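Long-range contacts in uncharacterized protein (Bombyx mori, PDB 5AZ0), which belongs to the aldo-keto reductases and, as AKR2E5 of the silkworm, probably reduces carbonyl compounds with a nicotinamide cofactor: residues F9-G14 against P193-I198; N132-H137 against K170-S175. One frame throughout, in Å; residues are numbered along the deposited sequence.

Contact 1: F9-G14 against P193-I198; sequences FKLNNG and PAVNQI
The side-chain amide of N12 reaches across to the backbone at P193 and A194. Its ND2 donates a hydrogen bond to P193 O at 2.9 Å. The N-H points nearly straight at the oxygen (162°), which lies close to the plane of the amide but receives the donor from above its own carbonyl plane. CG sits between the backbone N and carbonyl carbon of N12 (chi1 64°), and chi2 near 1° eclipses OD1 with CA, bringing N12 OD1 to within 3.3 Å of A194 CA. A serine here would probably leave P193 O without this donor and open a gap beside A194 CA. A water bridges the backbones, accepting from N12 N and donating to A194 O. N12 belongs to the type I turn L11-G14 that follows strand 8-10; with strand 16-18 this forms the N-terminal hairpin that aldo-keto reductases add to the TIM barrel, across the starts of its strands, here meeting barrel strand 195-199. L11 is buried and touches V219 of the next barrel strand. L11 CD2 packs 3.7 Å from A194 O and 3.8 Å from V195 CG1, the L11 and V195 side chains crossing at a slant.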
ATOM      1  N   PHE A   9      10.232   6.787   8.100  1.00 25.99           N
ATOM      2  CA  PHE A   9      10.813   5.555   8.704  1.00 24.06           C
ATOM      3  C   PHE A   9      12.004   5.105   7.910  1.00 25.12           C
ATOM      4  O   PHE A   9      12.171   5.512   6.771  1.00 28.68           O
ATOM      5  CB  PHE A   9       9.764   4.476   8.795  1.00 23.85           C
ATOM      6  CG  PHE A   9       8.530   4.856   9.637  1.00 25.14           C
ATOM      7  CD1 PHE A   9       8.636   5.594  10.796  1.00 28.76           C
ATOM      8  CD2 PHE A   9       7.303   4.354   9.333  1.00 25.50           C
ATOM      9  CE1 PHE A   9       7.513   5.873  11.567  1.00 31.33           C
ATOM     10  CE2 PHE A   9       6.182   4.636  10.067  1.00 27.87           C
ATOM     11  CZ  PHE A   9       6.287   5.368  11.202  1.00 32.47           C
ATOM     12  N   LYS A  10      12.896   4.362   8.542  1.00 23.74           N
ATOM     13  CA  LYS A  10      14.100   3.877   7.925  1.00 24.19           C
ATOM     14  C   LYS A  10      13.860   2.434   7.449  1.00 22.44           C
ATOM     15  O   LYS A  10      13.380   1.595   8.185  1.00 22.52           O
ATOM     16  CB  LYS A  10      15.245   3.915   8.933  1.00 29.71           C
ATOM     17  CG  LYS A  10      15.440   5.216   9.754  1.00 36.06           C
ATOM     18  CD  LYS A  10      15.559   6.395   8.837  1.00 42.57           C
ATOM     19  CE  LYS A  10      16.388   7.570   9.423  1.00 49.06           C
ATOM     20  NZ  LYS A  10      17.178   8.173   8.259  1.00 50.49           N
ATOM     21  N   LEU A  11      14.237   2.129   6.243  1.00 22.14           N
ATOM     22  CA  LEU A  11      14.156   0.761   5.718  1.00 21.06           C
ATOM     23  C   LEU A  11      15.426  -0.015   5.994  1.00 20.71           C
ATOM     24  O   LEU A  11      16.476   0.550   6.262  1.00 18.75           O
ATOM     25  CB  LEU A  11      13.939   0.797   4.203  1.00 22.24           C
ATOM     26  CG  LEU A  11      12.637   1.458   3.733  1.00 21.75           C
ATOM     27  CD1 LEU A  11      12.730   1.583   2.211  1.00 21.93           C
ATOM     28  CD2 LEU A  11      11.429   0.699   4.224  1.00 21.90           C
ATOM     29  N   ASN A  12      15.324  -1.329   5.874  1.00 20.01           N
ATOM     30  CA  ASN A  12      16.474  -2.239   6.109  1.00 18.62           C
ATOM     31  C   ASN A  12      17.503  -2.264   5.044  1.00 18.17           C
ATOM     32  O   ASN A  12      18.483  -3.034   5.106  1.00 20.14           O
ATOM     33  CB  ASN A  12      15.956  -3.657   6.372  1.00 20.45           C
ATOM     34  CG  ASN A  12      15.223  -4.262   5.182  1.00 21.30           C
ATOM     35  OD1 ASN A  12      15.101  -3.633   4.097  1.00 18.85           O
ATOM     36  ND2 ASN A  12      14.636  -5.429   5.408  1.00 20.23           N
ATOM     37  N   ASN A  13      17.366  -1.364   4.070  1.00 19.04           N
ATOM     38  CA  ASN A  13      18.404  -1.145   3.091  1.00 17.96           C
ATOM     39  C   ASN A  13      19.092   0.232   3.130  1.00 19.66           C
ATOM     40  O   ASN A  13      19.799   0.594   2.174  1.00 20.70           O
ATOM     41  CB  ASN A  13      17.791  -1.312   1.696  1.00 18.02           C
ATOM     42  CG  ASN A  13      16.995  -0.080   1.266  1.00 19.82           C
ATOM     43  OD1 ASN A  13      16.533   0.711   2.075  1.00 19.19           O
ATOM     44  ND2 ASN A  13      16.835   0.076  -0.028  1.00 23.57           N
ATOM     45  N   GLY A  14      18.876   1.013   4.172  1.00 19.25           N
ATOM     46  CA  GLY A  14      19.524   2.331   4.246  1.00 20.43           C
ATOM     47  C   GLY A  14      18.664   3.540   3.828  1.00 21.63           C
ATOM     48  O   GLY A  14      19.060   4.701   4.067  1.00 22.72           O
ATOM     49  N   PRO A 193      13.098  -8.438   1.860  1.00 19.15           N
ATOM     50  CA  PRO A 193      12.161  -7.411   1.526  1.00 17.36           C
ATOM     51  C   PRO A 193      12.296  -6.246   2.483  1.00 20.19           C
ATOM     52  O   PRO A 193      12.546  -6.450   3.703  1.00 19.18           O
ATOM     53  CB  PRO A 193      10.828  -8.065   1.744  1.00 17.81           C
ATOM     54  CG  PRO A 193      11.100  -9.154   2.795  1.00 17.81           C
ATOM     55  CD  PRO A 193      12.447  -9.649   2.394  1.00 17.79           C
ATOM     56  N   ALA A 194      12.083  -5.044   1.942  1.00 18.73           N
ATOM     57  CA  ALA A 194      12.107  -3.836   2.695  1.00 18.82           C
ATOM     58  C   ALA A 194      10.790  -3.592   3.373  1.00 17.62           C
ATOM     59  O   ALA A 194      10.751  -2.971   4.432  1.00 15.22           O
ATOM     60  CB  ALA A 194      12.445  -2.671   1.766  1.00 20.98           C
ATOM     61  N   VAL A 195       9.692  -3.936   2.702  1.00 17.66           N
ATOM     62  CA  VAL A 195       8.421  -3.739   3.276  1.00 18.37           C
ATOM     63  C   VAL A 195       7.543  -4.959   3.020  1.00 17.80           C
ATOM     64  O   VAL A 195       7.793  -5.726   2.107  1.00 17.85           O
ATOM     65  CB  VAL A 195       7.666  -2.460   2.728  1.00 21.88           C
ATOM     66  CG1 VAL A 195       8.521  -1.196   2.711  1.00 20.84           C
ATOM     67  CG2 VAL A 195       7.063  -2.694   1.401  1.00 24.98           C
ATOM     68  N   ASN A 196       6.459  -5.035   3.773  1.00 18.10           N
ATOM     69  CA  ASN A 196       5.305  -5.897   3.495  1.00 19.70           C
ATOM     70  C   ASN A 196       4.174  -4.990   3.565  1.00 17.72           C
ATOM     71  O   ASN A 196       3.890  -4.380   4.636  1.00 18.93           O
ATOM     72  CB  ASN A 196       5.149  -7.026   4.535  1.00 23.16           C
ATOM     73  CG  ASN A 196       4.049  -8.042   4.181  1.00 23.95           C
ATOM     74  OD1 ASN A 196       3.586  -8.115   3.054  1.00 24.83           O
ATOM     75  ND2 ASN A 196       3.640  -8.832   5.169  1.00 23.56           N
ATOM     76  N   GLN A 197       3.519  -4.821   2.429  1.00 18.84           N
ATOM     77  CA  GLN A 197       2.323  -3.955   2.329  1.00 20.10           C
ATOM     78  C   GLN A 197       1.084  -4.787   2.421  1.00 20.46           C
ATOM     79  O   GLN A 197       0.855  -5.648   1.565  1.00 21.50           O
ATOM     80  CB  GLN A 197       2.306  -3.085   1.039  1.00 20.21           C
ATOM     81  CG  GLN A 197       1.098  -2.197   0.974  1.00 21.90           C
ATOM     82  CD  GLN A 197       1.051  -1.227  -0.243  1.00 24.67           C
ATOM     83  OE1 GLN A 197       0.046  -1.132  -0.882  1.00 27.65           O
ATOM     84  NE2 GLN A 197       2.096  -0.456  -0.462  1.00 23.88           N
ATOM     85  N   ILE A 198       0.245  -4.464   3.421  1.00 22.16           N
ATOM     86  CA  ILE A 198      -0.907  -5.285   3.779  1.00 21.98           C
ATOM     87  C   ILE A 198      -2.035  -4.425   4.265  1.00 22.40           C
ATOM     88  O   ILE A 198      -1.847  -3.268   4.611  1.00 22.98           O
ATOM     89  CB  ILE A 198      -0.580  -6.261   4.948  1.00 23.09           C
ATOM     90  CG1 ILE A 198       0.100  -5.507   6.107  1.00 24.58           C
ATOM     91  CG2 ILE A 198       0.264  -7.384   4.457  1.00 22.32           C
ATOM     92  CD1 ILE A 198       0.378  -6.314   7.328  1.00 27.41           C
TER
HETATM   93  O   HOH W   1      12.636  -2.332   6.146  1.00 14.85           O

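Contact 2: N132-H137 against K170-S175; sequences NLVLMH and KAIGVS
Strands 133-136 and 172-175 are the two parallel strands of a beta-alpha-beta unit of the TIM barrel, neighbours in its sheet and joined through helix 153-165. Their short axes approach to 4.2 Å and cross at -39°, a strong twist of the kind seen in barrel walls. The backbone bonds alternate as parallel pairing requires: V134 N to A171 O, G173 N to V134 O and M136 N to G173 O, followed by a weak one from S175 N to M136 O. The carbonyls of A171, V134 and G173 also each take a CA-H contact, from L133, I172 and L135.

V134, I172, M136 and V174 put their side chains on the face that meets the helix layer, where T156 and F160 receive M136 and W157 receives I172 and V174. Between the strands here, V134 CG1 lies 4.1 Å from I172 CG2. On the barrel-interior face L135 leans over glycine: with CG anti to the carbonyl carbon (chi1 -47°), L135 CD2 rests 3.5 Å from G173 CA, and a beta carbon on G173 would run into that methyl. L135 also touches Q197 of strand 195-199. Nearer the strand starts, L133 CD1 packs 3.8 Å from A171 CB, while the opening N132 turns its OD1 outside the pair, to R96 and the backbone N of I101. At the far end the H137 side chain starts away from strand 172-175, and its ring meets W106 edge-to-face. At chi1 -175° the S175 hydroxyl swings away from its backbone N, which carries OG to Q197 O in a hydrogen bond, while S175 CB sits 3.3 Å from H137 O.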
ATOM      1  N   ASN A 132      11.619   4.004  -6.331  1.00 16.90           N
ATOM      2  CA  ASN A 132      12.192   3.869  -4.989  1.00 19.36           C
ATOM      3  C   ASN A 132      11.873   2.504  -4.384  1.00 19.41           C
ATOM      4  O   ASN A 132      12.663   2.012  -3.578  1.00 18.02           O
ATOM      5  CB  ASN A 132      11.700   4.935  -4.047  1.00 19.67           C
ATOM      6  CG  ASN A 132      12.083   6.325  -4.556  1.00 20.88           C
ATOM      7  OD1 ASN A 132      11.413   6.854  -5.474  1.00 16.51           O
ATOM      8  ND2 ASN A 132      13.187   6.886  -4.007  1.00 17.96           N
ATOM      9  N   LEU A 133      10.735   1.931  -4.772  1.00 17.30           N
ATOM     10  CA  LEU A 133      10.339   0.657  -4.226  1.00 19.63           C
ATOM     11  C   LEU A 133       9.502  -0.110  -5.272  1.00 19.11           C
ATOM     12  O   LEU A 133       8.621   0.477  -5.895  1.00 17.36           O
ATOM     13  CB  LEU A 133       9.553   0.893  -2.918  1.00 18.59           C
ATOM     14  CG  LEU A 133       8.923  -0.361  -2.296  1.00 17.82           C
ATOM     15  CD1 LEU A 133      10.016  -1.338  -1.814  1.00 17.44           C
ATOM     16  CD2 LEU A 133       8.076   0.106  -1.112  1.00 17.23           C
ATOM     17  N   VAL A 134       9.765  -1.408  -5.452  1.00 19.39           N
ATOM     18  CA  VAL A 134       8.846  -2.237  -6.224  1.00 18.25           C
ATOM     19  C   VAL A 134       8.425  -3.448  -5.384  1.00 19.25           C
ATOM     20  O   VAL A 134       9.277  -4.080  -4.753  1.00 18.45           O
ATOM     21  CB  VAL A 134       9.468  -2.600  -7.574  1.00 18.52           C
ATOM     22  CG1 VAL A 134      10.686  -3.495  -7.450  1.00 18.23           C
ATOM     23  CG2 VAL A 134       8.443  -3.277  -8.487  1.00 19.01           C
ATOM     24  N   LEU A 135       7.147  -3.759  -5.416  1.00 17.76           N
ATOM     25  CA  LEU A 135       6.547  -4.883  -4.700  1.00 20.20           C
ATOM     26  C   LEU A 135       6.005  -6.001  -5.583  1.00 21.27           C
ATOM     27  O   LEU A 135       5.494  -5.776  -6.687  1.00 22.70           O
ATOM     28  CB  LEU A 135       5.382  -4.400  -3.845  1.00 19.98           C
ATOM     29  CG  LEU A 135       5.615  -3.165  -2.999  1.00 20.25           C
ATOM     30  CD1 LEU A 135       4.336  -2.708  -2.278  1.00 21.39           C
ATOM     31  CD2 LEU A 135       6.731  -3.404  -1.993  1.00 20.06           C
ATOM     32  N   MET A 136       6.093  -7.200  -5.038  1.00 21.18           N
ATOM     33  CA  MET A 136       5.284  -8.316  -5.443  1.00 19.43           C
ATOM     34  C   MET A 136       3.890  -8.118  -4.959  1.00 20.57           C
ATOM     35  O   MET A 136       3.593  -8.119  -3.745  1.00 23.16           O
ATOM     36  CB  MET A 136       5.926  -9.621  -4.992  1.00 22.79           C
ATOM     37  CG  MET A 136       5.334 -10.855  -5.732  1.00 21.03           C
ATOM     38  SD  MET A 136       5.883 -12.443  -5.064  1.00 21.72           S
ATOM     39  CE  MET A 136       7.651 -12.231  -4.765  1.00 19.15           C
ATOM     40  N   HIS A 137       2.991  -7.742  -5.894  1.00 20.62           N
ATOM     41  CA  HIS A 137       1.654  -7.290  -5.514  1.00 20.53           C
ATOM     42  C   HIS A 137       0.884  -8.362  -4.693  1.00 21.63           C
ATOM     43  O   HIS A 137       0.281  -8.029  -3.709  1.00 20.45           O
ATOM     44  CB  HIS A 137       0.873  -6.876  -6.729  1.00 21.47           C
ATOM     45  CG  HIS A 137      -0.145  -5.837  -6.472  1.00 21.22           C
ATOM     46  ND1 HIS A 137      -0.422  -4.850  -7.391  1.00 23.23           N
ATOM     47  CD2 HIS A 137      -0.936  -5.596  -5.406  1.00 23.96           C
ATOM     48  CE1 HIS A 137      -1.354  -4.050  -6.900  1.00 24.21           C
ATOM     49  NE2 HIS A 137      -1.673  -4.465  -5.686  1.00 23.61           N
ATOM     50  N   LYS A 170      15.316   1.146  -6.195  1.00 17.52           N
ATOM     51  CA  LYS A 170      16.239   1.325  -5.029  1.00 20.69           C
ATOM     52  C   LYS A 170      15.838   0.373  -3.883  1.00 21.19           C
ATOM     53  O   LYS A 170      16.549   0.261  -2.942  1.00 18.95           O
ATOM     54  CB  LYS A 170      16.172   2.721  -4.474  1.00 23.65           C
ATOM     55  CG  LYS A 170      16.557   3.833  -5.433  1.00 26.94           C
ATOM     56  CD  LYS A 170      18.041   3.761  -5.763  1.00 38.08           C
ATOM     57  CE  LYS A 170      18.699   5.171  -5.787  1.00 49.98           C
ATOM     58  NZ  LYS A 170      20.193   5.129  -5.633  1.00 44.99           N
ATOM     59  N   ALA A 171      14.698  -0.302  -3.991  1.00 17.45           N
ATOM     60  CA  ALA A 171      14.276  -1.227  -2.951  1.00 18.22           C
ATOM     61  C   ALA A 171      13.267  -2.233  -3.473  1.00 18.75           C
ATOM     62  O   ALA A 171      12.469  -1.908  -4.383  1.00 18.44           O
ATOM     63  CB  ALA A 171      13.695  -0.489  -1.722  1.00 18.80           C
ATOM     64  N   ILE A 172      13.272  -3.423  -2.843  1.00 18.27           N
ATOM     65  CA  ILE A 172      12.308  -4.481  -3.165  1.00 18.12           C
ATOM     66  C   ILE A 172      11.542  -4.869  -1.922  1.00 17.91           C
ATOM     67  O   ILE A 172      12.113  -4.890  -0.798  1.00 22.69           O
ATOM     68  CB  ILE A 172      13.000  -5.689  -3.871  1.00 17.72           C
ATOM     69  CG1 ILE A 172      14.148  -6.265  -3.000  1.00 18.26           C
ATOM     70  CG2 ILE A 172      13.568  -5.283  -5.220  1.00 17.41           C
ATOM     71  CD1 ILE A 172      14.836  -7.447  -3.559  1.00 17.67           C
ATOM     72  N   GLY A 173      10.269  -5.205  -2.119  1.00 17.12           N
ATOM     73  CA  GLY A 173       9.376  -5.573  -1.059  1.00 17.01           C
ATOM     74  C   GLY A 173       8.258  -6.456  -1.580  1.00 18.19           C
ATOM     75  O   GLY A 173       8.203  -6.781  -2.796  1.00 18.70           O
ATOM     76  N   VAL A 174       7.319  -6.777  -0.675  1.00 19.77           N
ATOM     77  CA  VAL A 174       6.183  -7.627  -0.970  1.00 20.02           C
ATOM     78  C   VAL A 174       4.924  -7.008  -0.497  1.00 18.61           C
ATOM     79  O   VAL A 174       4.895  -6.024   0.241  1.00 19.57           O
ATOM     80  CB  VAL A 174       6.363  -9.082  -0.374  1.00 20.95           C
ATOM     81  CG1 VAL A 174       7.592  -9.779  -0.946  1.00 19.92           C
ATOM     82  CG2 VAL A 174       6.452  -9.075   1.179  1.00 21.31           C
ATOM     83  N   SER A 175       3.839  -7.603  -0.912  1.00 20.15           N
ATOM     84  CA  SER A 175       2.560  -7.174  -0.491  1.00 21.09           C
ATOM     85  C   SER A 175       1.653  -8.411  -0.288  1.00 22.60           C
ATOM     86  O   SER A 175       1.704  -9.361  -1.016  1.00 21.59           O
ATOM     87  CB  SER A 175       1.978  -6.251  -1.538  1.00 23.89           C
ATOM     88  OG  SER A 175       0.753  -5.693  -1.118  1.00 23.23           O
TER

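Contact 2 is nested along the chain inside the long loop closed by contact 1, and their centres lie about 9 Å apart on the same side of the chain's centre. They share the parallel barrel sheet: 133-136, 172-175 and 195-199 are consecutive strands, so segment 193-198 continues the wall built by contact 2. The junction includes a probable hydrogen bond from A194 N to I172 O, while V195 CG2 packs against L135 CD2. Contact 1 places the hairpin over the strand starts, where N13 also touches A171, consistent with the barrel bottom being closed there as in other aldo-keto reductases; contact 2 forms part of the barrel wall itself.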